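Local coordinates for protein putative fimbrial subunit (Corynebacterium diphtheriae, PDB 4HSQ) that probably builds the shaft of adhesive pili as the major pilin SpaD, with isopeptide-bonded domains, two of which make up this fragment, at residues Lys5-Val10 against Thr22-Asp28; Thr39-Asp45 against Arg121-Asn127; Val56-Gly62 against Asp99-Phe105. All coordinates share one frame; numbering follows the deposited sequence.

Interaction 1 of 3, residues Lys5-Val10 against Thr22-Asp28; sequences KTEKTV and TYTIKAD
E7 and K26 form a hydrogen-bonded antiparallel pair: E7 N gives its hydrogen to K26 O and K26 N gives its own to E7 O, each at 2.7 Å and almost straight. T9 and T24 repeat the exchange, T9 N reaching T24 O at 2.8 Å and T24 N reaching T9 O at 2.9 Å. Their side chains lie alongside on the same face, T9 OG1 3.4 Å from T24 CB, and one water links T9 OG1 to T24 O. Another water joins T6 OG1 to D28 N; K5 N makes a weak bond to D28 OD2. On the other face K8, CG anti to its backbone N (chi1 -176°) and extended beyond it, crosses Y23. K8 CE comes within 3.3 Å of Y23 CD1, and K8 NZ stands 3.9 Å from the Y23 ring centroid, nearly on its normal. V10 lies beside the same ring, CG2 3.4 Å from Y23 CE1. K8 NZ is covalently joined to N120 and hydrogen-bonded to D45: it is the amide nitrogen of the isopeptide bond, not a free ammonium. The ring contact is better read as an amide nitrogen over an aromatic face than as a cation-pi pair, and Y23 screens one side of the cross-link.

Interaction 2 of 3, residues Thr39-Asp45 against Arg121-Asn127; sequences TAFRFED and RADVIFN
R42 and I125 pair through their backbones, R42 N to I125 O and I125 N to R42 O both at 2.9 Å. E44 and D123 do the same, E44 N reaching D123 O at 2.8 Å. At one end of the seam N127 adds two bonds. N127 N approaches A40 O at 3.2 Å from above the carbonyl plane, and ND2 meets T39 OG1 in the plane of its own amide. Two waters bridge T39 N to N127 O and I125 O to R42 NH1, the latter weakly at the arginine.

The ionic part belongs to the face with R42, E44 and I125, and runs along strand 41-46 rather than across. R42 CG sits between backbone N and carbonyl carbon (chi1 73°), and the extended chain carries NE to E44 OE2, two residues on, a 2.7 Å salt bridge in the guanidinium plane that meets the carboxylate from above. I125, the cross-strand partner, packs on this pair: CG2 lies over one guanidinium face and CD1 is 3.6 Å from E44 CD. E44 OE1 also pairs with K82.

Packing on the opposite face is aromatic and aliphatic. The F41 and F126 rings are nearly parallel (5°) but slid apart, centroids 5.8 Å from each other, and F43 CD1 rests 3.7 Å from V124 CG1.

Strand 41-46 lies between strands 82-87 and 117-127, F41 and F43 bonding through their backbones to L87 and V85; both, with D45, A122 and V124, face strands 20-28 and 100-109 of the other sheet. D45, hydrogen-bonded to K8, brings the seam to the isopeptide cross-link.

Interaction 3 of 3, residues Val56-Gly62 against Asp99-Phe105; sequences VTEVKAG and DKMSLTF
F105 CB lies 3.9 Å from V56 CA, while the F105 ring turns away toward I25, D45 and L47. At the other end the D99 carboxylate, held by K96 N, stands beside the A61-G62 peptide, OD2 3.5 Å from A61 C. A third flat group, the T104 carbonyl, takes two donors from one side of its plane: T57 N at 2.8 Å and E58 N at 3.1 Å. This is a classic beta bulge. T104 N returns the bond to E58 O, beyond the bulge K60 pairs regularly with S102, and G62 N closes the ladder on K100 O at 2.8 Å. On the face with K60, a water gathers E58 OE1, S102 OG and T104 OG1; a second bridges G62 O and K100 O. On the face of V56, V59, A61, M101, L103 and F105, L103 brings CD1 to V56 CG1 at 3.6 Å and to V59 CG2 at 3.8 Å. The bent M101, a selenomethionine, lays SE against A61 CB. Strand 100-109 runs between strands 51-61 and 20-28: S102 and T104 are hydrogen-bonded to K26 and T24, whereas M101, L103 and F105 pack on strands 41-46 and 82-87 of the facing sheet.

Overall arrangement
The three contacts lie within one domain, the N-terminal one of this two-domain fragment. Interactions 1 and 3 belong to one antiparallel sheet, where strands 20-28 and 100-109 are neighbours; their centres are about 9 Å apart. Interaction 2 lies in the facing sheet, its centre about 12 Å from each of the others; the two sheets pack face to face as a beta sandwich, F41 and F43 against M101 and L103. Along the chain interaction 1 closes first; interaction 3 falls between the two strands of interaction 2. K8, D45 and F105, one from each, meet around the isopeptide bond to N120. That bond ties the first strand to strand 117-127, consistent with a pilin built to withstand pulling.

Interaction 1 of 3, residues Lys5-Val10 against Thr22-Asp28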
loop_
_atom_site.group_PDB
_atom_site.type_symbol
_atom_site.label_atom_id
_atom_site.label_comp_id
_atom_site.label_asym_id
_atom_site.label_seq_id
_atom_site.Cartn_x
_atom_site.Cartn_y
_atom_site.Cartn_z
ATOM N N LYS A 5 -21.524 -13.614 3.477
ATOM C CA LYS A 5 -21.356 -12.746 2.317
ATOM C C LYS A 5 -19.904 -12.833 1.783
ATOM O O LYS A 5 -19.011 -13.331 2.487
ATOM C CB LYS A 5 -21.775 -11.289 2.632
ATOM C CG LYS A 5 -20.787 -10.464 3.466
ATOM C CD LYS A 5 -20.903 -8.972 3.132
ATOM C CE LYS A 5 -19.885 -8.123 3.860
ATOM N NZ LYS A 5 -20.007 -6.682 3.501
ATOM N N THR A 6 -19.695 -12.380 0.533
ATOM C CA THR A 6 -18.398 -12.399 -0.170
ATOM C C THR A 6 -17.710 -11.076 0.132
ATOM O O THR A 6 -18.206 -10.027 -0.263
ATOM C CB THR A 6 -18.638 -12.644 -1.660
ATOM O OG1 THR A 6 -19.656 -13.633 -1.792
ATOM C CG2 THR A 6 -17.418 -13.098 -2.368
ATOM N N GLU A 7 -16.600 -11.119 0.876
ATOM C CA GLU A 7 -15.976 -9.899 1.356
ATOM C C GLU A 7 -14.490 -9.879 1.119
ATOM O O GLU A 7 -13.821 -10.908 1.255
ATOM C CB GLU A 7 -16.234 -9.781 2.869
ATOM C CG GLU A 7 -15.795 -8.455 3.490
ATOM C CD GLU A 7 -16.170 -8.187 4.939
ATOM O OE1 GLU A 7 -16.699 -9.102 5.611
ATOM O OE2 GLU A 7 -15.923 -7.051 5.405
ATOM N N LYS A 8 -13.986 -8.693 0.806
ATOM C CA LYS A 8 -12.554 -8.423 0.681
ATOM C C LYS A 8 -12.169 -7.379 1.736
ATOM O O LYS A 8 -12.889 -6.392 1.925
ATOM C CB LYS A 8 -12.188 -7.944 -0.733
ATOM C CG LYS A 8 -10.668 -7.749 -0.932
ATOM C CD LYS A 8 -10.292 -7.552 -2.411
ATOM C CE LYS A 8 -8.822 -7.250 -2.468
ATOM N NZ LYS A 8 -8.227 -7.351 -3.830
ATOM N N THR A 9 -10.998 -7.569 2.362
ATOM C CA THR A 9 -10.445 -6.624 3.315
ATOM C C THR A 9 -8.988 -6.390 2.935
ATOM O O THR A 9 -8.385 -7.200 2.236
ATOM C CB THR A 9 -10.589 -7.106 4.778
ATOM O OG1 THR A 9 -10.004 -8.394 4.889
ATOM C CG2 THR A 9 -12.059 -7.147 5.265
ATOM N N VAL A 10 -8.432 -5.286 3.406
ATOM C CA VAL A 10 -7.037 -4.943 3.155
ATOM C C VAL A 10 -6.422 -4.507 4.464
ATOM O O VAL A 10 -7.041 -3.779 5.240
ATOM C CB VAL A 10 -6.847 -3.867 2.051
ATOM C CG1 VAL A 10 -7.560 -2.542 2.394
ATOM C CG2 VAL A 10 -5.354 -3.610 1.769
ATOM N N THR A 22 -1.300 -7.002 3.017
ATOM C CA THR A 22 -2.133 -8.133 2.678
ATOM C C THR A 22 -3.549 -7.777 2.338
ATOM O O THR A 22 -4.064 -6.726 2.737
ATOM C CB THR A 22 -2.165 -9.181 3.846
ATOM O OG1 THR A 22 -2.689 -8.590 5.037
ATOM C CG2 THR A 22 -0.796 -9.824 4.128
ATOM N N TYR A 23 -4.146 -8.662 1.531
ATOM C CA TYR A 23 -5.560 -8.703 1.226
ATOM C C TYR A 23 -6.124 -9.954 1.811
ATOM O O TYR A 23 -5.457 -10.994 1.779
ATOM C CB TYR A 23 -5.856 -8.680 -0.277
ATOM C CG TYR A 23 -5.517 -7.358 -0.920
ATOM C CD1 TYR A 23 -6.259 -6.211 -0.638
ATOM C CD2 TYR A 23 -4.511 -7.268 -1.877
ATOM C CE1 TYR A 23 -5.982 -4.996 -1.273
ATOM C CE2 TYR A 23 -4.209 -6.053 -2.497
ATOM C CZ TYR A 23 -4.958 -4.930 -2.203
ATOM O OH TYR A 23 -4.656 -3.746 -2.816
ATOM N N THR A 24 -7.386 -9.901 2.238
ATOM C CA THR A 24 -8.065 -11.109 2.694
ATOM C C THR A 24 -9.406 -11.203 1.957
ATOM O O THR A 24 -10.123 -10.202 1.848
ATOM C CB THR A 24 -8.227 -11.167 4.237
ATOM O OG1 THR A 24 -6.921 -11.314 4.818
ATOM C CG2 THR A 24 -9.098 -12.374 4.683
ATOM N N ILE A 25 -9.719 -12.398 1.451
ATOM C CA ILE A 25 -10.983 -12.668 0.739
ATOM C C ILE A 25 -11.712 -13.724 1.535
ATOM O O ILE A 25 -11.169 -14.813 1.783
ATOM C CB ILE A 25 -10.775 -13.073 -0.746
ATOM C CG1 ILE A 25 -9.964 -11.975 -1.512
ATOM C CG2 ILE A 25 -12.150 -13.333 -1.440
ATOM C CD1 ILE A 25 -9.176 -12.563 -2.685
ATOM N N LYS A 26 -12.940 -13.398 1.942
ATOM C CA LYS A 26 -13.787 -14.305 2.728
ATOM C C LYS A 26 -15.079 -14.553 1.973
ATOM O O LYS A 26 -15.667 -13.628 1.379
ATOM C CB LYS A 26 -14.070 -13.747 4.135
ATOM C CG LYS A 26 -12.811 -13.719 5.014
ATOM C CD LYS A 26 -13.113 -13.601 6.505
ATOM C CE LYS A 26 -11.868 -13.312 7.330
ATOM N NZ LYS A 26 -10.931 -14.478 7.414
ATOM N N ALA A 27 -15.500 -15.810 1.963
ATOM C CA ALA A 27 -16.703 -16.210 1.247
ATOM C C ALA A 27 -17.240 -17.498 1.815
ATOM O O ALA A 27 -16.467 -18.352 2.241
ATOM C CB ALA A 27 -16.383 -16.396 -0.233
ATOM N N ASP A 28 -18.553 -17.676 1.762
ATOM C CA ASP A 28 -19.125 -18.920 2.217
ATOM C C ASP A 28 -19.072 -19.948 1.114
ATOM O O ASP A 28 -19.365 -19.639 -0.040
ATOM C CB ASP A 28 -20.577 -18.729 2.682
ATOM C CG ASP A 28 -20.715 -17.798 3.867
ATOM O OD1 ASP A 28 -20.069 -18.061 4.903
ATOM O OD2 ASP A 28 -21.463 -16.805 3.756
HETATM O O HOH W 1 -20.072 -15.717 0.411
HETATM O O HOH W 2 -12.227 -10.359 4.053
#

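Interaction 2 of 3, residues Thr39-Asp45 against Arg121-Asn127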
loop_
_atom_site.group_PDB
_atom_site.type_symbol
_atom_site.label_atom_id
_atom_site.label_comp_id
_atom_site.label_asym_id
_atom_site.label_seq_id
_atom_site.Cartn_x
_atom_site.Cartn_y
_atom_site.Cartn_z
ATOM N N THR A 39 -16.968 -29.986 -6.093
ATOM C CA THR A 39 -16.133 -30.436 -7.211
ATOM C C THR A 39 -15.203 -29.340 -7.743
ATOM O O THR A 39 -14.245 -29.660 -8.442
ATOM C CB THR A 39 -16.988 -31.012 -8.354
ATOM O OG1 THR A 39 -17.800 -29.978 -8.922
ATOM C CG2 THR A 39 -17.831 -32.226 -7.912
ATOM N N ALA A 40 -15.485 -28.061 -7.435
ATOM C CA ALA A 40 -14.628 -26.948 -7.853
ATOM C C ALA A 40 -14.842 -25.743 -6.965
ATOM O O ALA A 40 -15.963 -25.422 -6.599
ATOM C CB ALA A 40 -14.881 -26.574 -9.312
ATOM N N PHE A 41 -13.750 -25.076 -6.605
ATOM C CA PHE A 41 -13.770 -23.845 -5.825
ATOM C C PHE A 41 -12.488 -23.095 -6.103
ATOM O O PHE A 41 -11.413 -23.676 -5.975
ATOM C CB PHE A 41 -13.901 -24.120 -4.311
ATOM C CG PHE A 41 -14.240 -22.884 -3.512
ATOM C CD1 PHE A 41 -13.257 -21.957 -3.181
ATOM C CD2 PHE A 41 -15.546 -22.627 -3.122
ATOM C CE1 PHE A 41 -13.577 -20.792 -2.482
ATOM C CE2 PHE A 41 -15.867 -21.459 -2.422
ATOM C CZ PHE A 41 -14.878 -20.553 -2.104
ATOM N N ARG A 42 -12.584 -21.819 -6.477
ATOM C CA ARG A 42 -11.388 -21.005 -6.678
ATOM C C ARG A 42 -11.643 -19.531 -6.339
ATOM O O ARG A 42 -12.785 -19.075 -6.311
ATOM C CB ARG A 42 -10.825 -21.146 -8.110
ATOM C CG ARG A 42 -11.644 -20.451 -9.221
ATOM C CD ARG A 42 -11.102 -20.836 -10.586
ATOM N NE ARG A 42 -11.714 -20.045 -11.659
ATOM C CZ ARG A 42 -12.745 -20.446 -12.398
ATOM N NH1 ARG A 42 -13.313 -21.626 -12.174
ATOM N NH2 ARG A 42 -13.223 -19.667 -13.358
ATOM N N PHE A 43 -10.560 -18.812 -6.035
ATOM C CA PHE A 43 -10.568 -17.372 -5.845
ATOM C C PHE A 43 -9.875 -16.779 -7.011
ATOM O O PHE A 43 -8.831 -17.290 -7.407
ATOM C CB PHE A 43 -9.814 -16.956 -4.553
ATOM C CG PHE A 43 -10.183 -17.661 -3.278
ATOM C CD1 PHE A 43 -10.960 -17.027 -2.316
ATOM C CD2 PHE A 43 -9.666 -18.926 -2.987
ATOM C CE1 PHE A 43 -11.254 -17.658 -1.098
ATOM C CE2 PHE A 43 -9.950 -19.552 -1.762
ATOM C CZ PHE A 43 -10.729 -18.904 -0.821
ATOM N N GLU A 44 -10.385 -15.654 -7.527
ATOM C CA GLU A 44 -9.741 -14.932 -8.615
ATOM C C GLU A 44 -9.622 -13.495 -8.217
ATOM O O GLU A 44 -10.530 -12.976 -7.583
ATOM C CB GLU A 44 -10.514 -15.082 -9.938
ATOM C CG GLU A 44 -10.270 -16.444 -10.556
ATOM C CD GLU A 44 -10.719 -16.616 -11.991
ATOM O OE1 GLU A 44 -11.154 -15.618 -12.606
ATOM O OE2 GLU A 44 -10.644 -17.758 -12.496
ATOM N N ASP A 45 -8.493 -12.860 -8.537
ATOM C CA ASP A 45 -8.297 -11.462 -8.180
ATOM C C ASP A 45 -7.388 -10.791 -9.190
ATOM O O ASP A 45 -6.202 -11.147 -9.308
ATOM C CB ASP A 45 -7.718 -11.348 -6.749
ATOM C CG ASP A 45 -7.760 -9.940 -6.168
ATOM O OD1 ASP A 45 -7.488 -8.985 -6.914
ATOM O OD2 ASP A 45 -7.895 -9.812 -4.928
ATOM N N ARG A 121 -10.581 -5.845 -5.915
ATOM C CA ARG A 121 -11.825 -6.614 -5.851
ATOM C C ARG A 121 -11.512 -8.062 -6.220
ATOM O O ARG A 121 -10.597 -8.320 -7.001
ATOM C CB ARG A 121 -12.864 -6.022 -6.834
ATOM C CG ARG A 121 -14.295 -6.412 -6.500
ATOM C CD ARG A 121 -15.252 -6.083 -7.635
ATOM N NE ARG A 121 -15.399 -4.643 -7.860
ATOM C CZ ARG A 121 -16.324 -3.879 -7.282
ATOM N NH1 ARG A 121 -17.182 -4.402 -6.413
ATOM N NH2 ARG A 121 -16.391 -2.581 -7.559
ATOM N N ALA A 122 -12.301 -9.001 -5.723
ATOM C CA ALA A 122 -12.078 -10.397 -6.089
ATOM C C ALA A 122 -13.403 -11.099 -6.376
ATOM O O ALA A 122 -14.477 -10.555 -6.132
ATOM C CB ALA A 122 -11.347 -11.111 -4.963
ATOM N N ASP A 123 -13.299 -12.300 -6.904
ATOM C CA ASP A 123 -14.394 -13.206 -7.205
ATOM C C ASP A 123 -14.096 -14.567 -6.586
ATOM O O ASP A 123 -12.935 -14.981 -6.529
ATOM C CB ASP A 123 -14.550 -13.382 -8.736
ATOM C CG ASP A 123 -14.453 -12.134 -9.594
ATOM O OD1 ASP A 123 -15.337 -11.273 -9.484
ATOM O OD2 ASP A 123 -13.501 -12.040 -10.406
ATOM N N VAL A 124 -15.135 -15.272 -6.162
ATOM C CA VAL A 124 -15.044 -16.657 -5.751
ATOM C C VAL A 124 -15.948 -17.382 -6.757
ATOM O O VAL A 124 -17.052 -16.909 -7.057
ATOM C CB VAL A 124 -15.317 -16.982 -4.257
ATOM C CG1 VAL A 124 -14.444 -16.125 -3.338
ATOM C CG2 VAL A 124 -16.787 -16.843 -3.898
ATOM N N ILE A 125 -15.412 -18.397 -7.398
ATOM C CA ILE A 125 -16.111 -19.139 -8.454
ATOM C C ILE A 125 -16.114 -20.602 -8.049
ATOM O O ILE A 125 -15.057 -21.193 -7.780
ATOM C CB ILE A 125 -15.460 -18.882 -9.860
ATOM C CG1 ILE A 125 -15.319 -17.350 -10.135
ATOM C CG2 ILE A 125 -16.281 -19.559 -10.986
ATOM C CD1 ILE A 125 -14.261 -16.919 -11.178
ATOM N N PHE A 126 -17.316 -21.201 -7.994
ATOM C CA PHE A 126 -17.405 -22.600 -7.604
ATOM C C PHE A 126 -18.549 -23.312 -8.305
ATOM O O PHE A 126 -19.448 -22.670 -8.834
ATOM C CB PHE A 126 -17.593 -22.701 -6.075
ATOM C CG PHE A 126 -18.819 -21.989 -5.533
ATOM C CD1 PHE A 126 -20.059 -22.621 -5.508
ATOM C CD2 PHE A 126 -18.715 -20.720 -4.972
ATOM C CE1 PHE A 126 -21.186 -21.970 -4.994
ATOM C CE2 PHE A 126 -19.835 -20.084 -4.426
ATOM C CZ PHE A 126 -21.064 -20.713 -4.444
ATOM N N ASN A 127 -18.539 -24.644 -8.247
ATOM C CA ASN A 127 -19.634 -25.456 -8.764
ATOM C C ASN A 127 -20.571 -25.736 -7.607
ATOM O O ASN A 127 -20.115 -26.173 -6.554
ATOM C CB ASN A 127 -19.114 -26.766 -9.379
ATOM C CG ASN A 127 -18.370 -26.604 -10.692
ATOM O OD1 ASN A 127 -18.424 -25.563 -11.353
ATOM N ND2 ASN A 127 -17.664 -27.648 -11.105
HETATM O O HOH W 3 -19.501 -28.920 -6.617
HETATM O O HOH W 4 -14.223 -23.028 -9.657
#

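Interaction 3 of 3, residues Val56-Gly62 against Asp99-Phe105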
loop_
_atom_site.group_PDB
_atom_site.type_symbol
_atom_site.label_atom_id
_atom_site.label_comp_id
_atom_site.label_asym_id
_atom_site.label_seq_id
_atom_site.Cartn_x
_atom_site.Cartn_y
_atom_site.Cartn_z
ATOM N N VAL A 56 0.824 -16.442 -1.152
ATOM C CA VAL A 56 -0.371 -16.741 -0.383
ATOM C C VAL A 56 0.144 -16.967 1.025
ATOM O O VAL A 56 1.183 -17.621 1.169
ATOM C CB VAL A 56 -1.122 -17.983 -0.961
ATOM C CG1 VAL A 56 -2.210 -18.493 0.006
ATOM C CG2 VAL A 56 -1.709 -17.681 -2.348
ATOM N N THR A 57 -0.503 -16.396 2.041
ATOM C CA THR A 57 -0.062 -16.585 3.434
ATOM C C THR A 57 -0.990 -17.587 4.125
ATOM O O THR A 57 -0.552 -18.326 5.016
ATOM C CB THR A 57 -0.004 -15.253 4.203
ATOM O OG1 THR A 57 -1.304 -14.722 4.272
ATOM C CG2 THR A 57 0.911 -14.223 3.560
ATOM N N GLU A 58 -2.268 -17.628 3.717
ATOM C CA GLU A 58 -3.188 -18.593 4.327
ATOM C C GLU A 58 -4.388 -18.864 3.464
ATOM O O GLU A 58 -4.941 -17.953 2.860
ATOM C CB GLU A 58 -3.672 -18.091 5.715
ATOM C CG GLU A 58 -4.643 -19.024 6.417
ATOM C CD GLU A 58 -5.137 -18.401 7.703
ATOM O OE1 GLU A 58 -6.030 -17.527 7.634
ATOM O OE2 GLU A 58 -4.584 -18.738 8.773
ATOM N N VAL A 59 -4.784 -20.138 3.421
ATOM C CA VAL A 59 -6.022 -20.625 2.815
ATOM C C VAL A 59 -6.709 -21.435 3.915
ATOM O O VAL A 59 -6.100 -22.362 4.448
ATOM C CB VAL A 59 -5.871 -21.441 1.503
ATOM C CG1 VAL A 59 -7.243 -21.770 0.949
ATOM C CG2 VAL A 59 -5.068 -20.675 0.454
ATOM N N LYS A 60 -7.934 -21.061 4.288
ATOM C CA LYS A 60 -8.682 -21.757 5.343
ATOM C C LYS A 60 -10.063 -22.179 4.877
ATOM O O LYS A 60 -10.728 -21.424 4.168
ATOM C CB LYS A 60 -8.873 -20.825 6.556
ATOM C CG LYS A 60 -7.780 -20.842 7.593
ATOM C CD LYS A 60 -8.116 -19.866 8.723
ATOM C CE LYS A 60 -8.686 -20.531 9.948
ATOM N NZ LYS A 60 -8.826 -19.570 11.072
ATOM N N ALA A 61 -10.510 -23.354 5.318
ATOM C CA ALA A 61 -11.882 -23.861 5.117
ATOM C C ALA A 61 -12.417 -24.043 6.531
ATOM O O ALA A 61 -11.982 -24.972 7.223
ATOM C CB ALA A 61 -11.882 -25.168 4.332
ATOM N N GLY A 62 -13.190 -23.063 7.002
ATOM C CA GLY A 62 -13.662 -23.023 8.382
ATOM C C GLY A 62 -12.464 -22.768 9.278
ATOM O O GLY A 62 -11.759 -21.766 9.110
ATOM N N ASP A 99 -18.817 -24.181 4.827
ATOM C CA ASP A 99 -17.612 -23.628 5.477
ATOM C C ASP A 99 -17.317 -22.190 5.067
ATOM O O ASP A 99 -17.504 -21.829 3.915
ATOM C CB ASP A 99 -16.376 -24.454 5.115
ATOM C CG ASP A 99 -15.990 -25.509 6.123
ATOM O OD1 ASP A 99 -16.613 -25.546 7.217
ATOM O OD2 ASP A 99 -15.040 -26.277 5.839
ATOM N N LYS A 100 -16.816 -21.394 6.006
ATOM C CA LYS A 100 -16.360 -20.057 5.695
ATOM C C LYS A 100 -14.956 -20.206 5.105
ATOM O O LYS A 100 -14.052 -20.720 5.780
ATOM C CB LYS A 100 -16.380 -19.148 6.927
ATOM C CG LYS A 100 -15.745 -17.747 6.717
ATOM C CD LYS A 100 -16.400 -16.881 5.634
ATOM C CE LYS A 100 -17.632 -16.141 6.110
ATOM N NZ LYS A 100 -18.257 -15.351 5.015
HETATM N N MSE A 101 -14.818 -19.868 3.826
HETATM C CA MSE A 101 -13.558 -19.939 3.088
HETATM C C MSE A 101 -12.796 -18.646 3.300
HETATM O O MSE A 101 -13.389 -17.555 3.287
HETATM C CB MSE A 101 -13.805 -20.153 1.581
HETATM C CG MSE A 101 -14.707 -21.331 1.282
HETATM SE SE MSE A 101 -13.979 -22.961 1.993
HETATM C CE MSE A 101 -12.272 -23.045 1.044
ATOM N N SER A 102 -11.480 -18.743 3.405
ATOM C CA SER A 102 -10.688 -17.547 3.602
ATOM C C SER A 102 -9.394 -17.651 2.851
ATOM O O SER A 102 -8.759 -18.700 2.855
ATOM C CB SER A 102 -10.417 -17.323 5.088
ATOM O OG SER A 102 -9.810 -16.059 5.306
ATOM N N LEU A 103 -8.993 -16.549 2.220
ATOM C CA LEU A 103 -7.716 -16.488 1.520
ATOM C C LEU A 103 -7.014 -15.217 1.910
ATOM O O LEU A 103 -7.569 -14.147 1.707
ATOM C CB LEU A 103 -7.892 -16.550 -0.031
ATOM C CG LEU A 103 -6.663 -16.095 -0.873
ATOM C CD1 LEU A 103 -5.488 -17.093 -0.741
ATOM C CD2 LEU A 103 -7.023 -15.860 -2.345
ATOM N N THR A 104 -5.776 -15.326 2.400
ATOM C CA THR A 104 -4.961 -14.148 2.693
ATOM C C THR A 104 -3.714 -14.230 1.842
ATOM O O THR A 104 -3.041 -15.275 1.803
ATOM C CB THR A 104 -4.610 -14.010 4.204
ATOM O OG1 THR A 104 -5.827 -13.875 4.940
ATOM C CG2 THR A 104 -3.757 -12.743 4.484
ATOM N N PHE A 105 -3.387 -13.125 1.168
ATOM C CA PHE A 105 -2.184 -13.121 0.345
ATOM C C PHE A 105 -1.502 -11.780 0.481
ATOM O O PHE A 105 -2.125 -10.777 0.855
ATOM C CB PHE A 105 -2.469 -13.482 -1.125
ATOM C CG PHE A 105 -3.328 -12.485 -1.871
ATOM C CD1 PHE A 105 -2.749 -11.491 -2.649
ATOM C CD2 PHE A 105 -4.721 -12.616 -1.893
ATOM C CE1 PHE A 105 -3.548 -10.568 -3.335
ATOM C CE2 PHE A 105 -5.515 -11.692 -2.576
ATOM C CZ PHE A 105 -4.925 -10.682 -3.298
HETATM O O HOH W 5 -7.009 -16.366 5.420
HETATM O O HOH W 6 -12.308 -19.647 7.598
#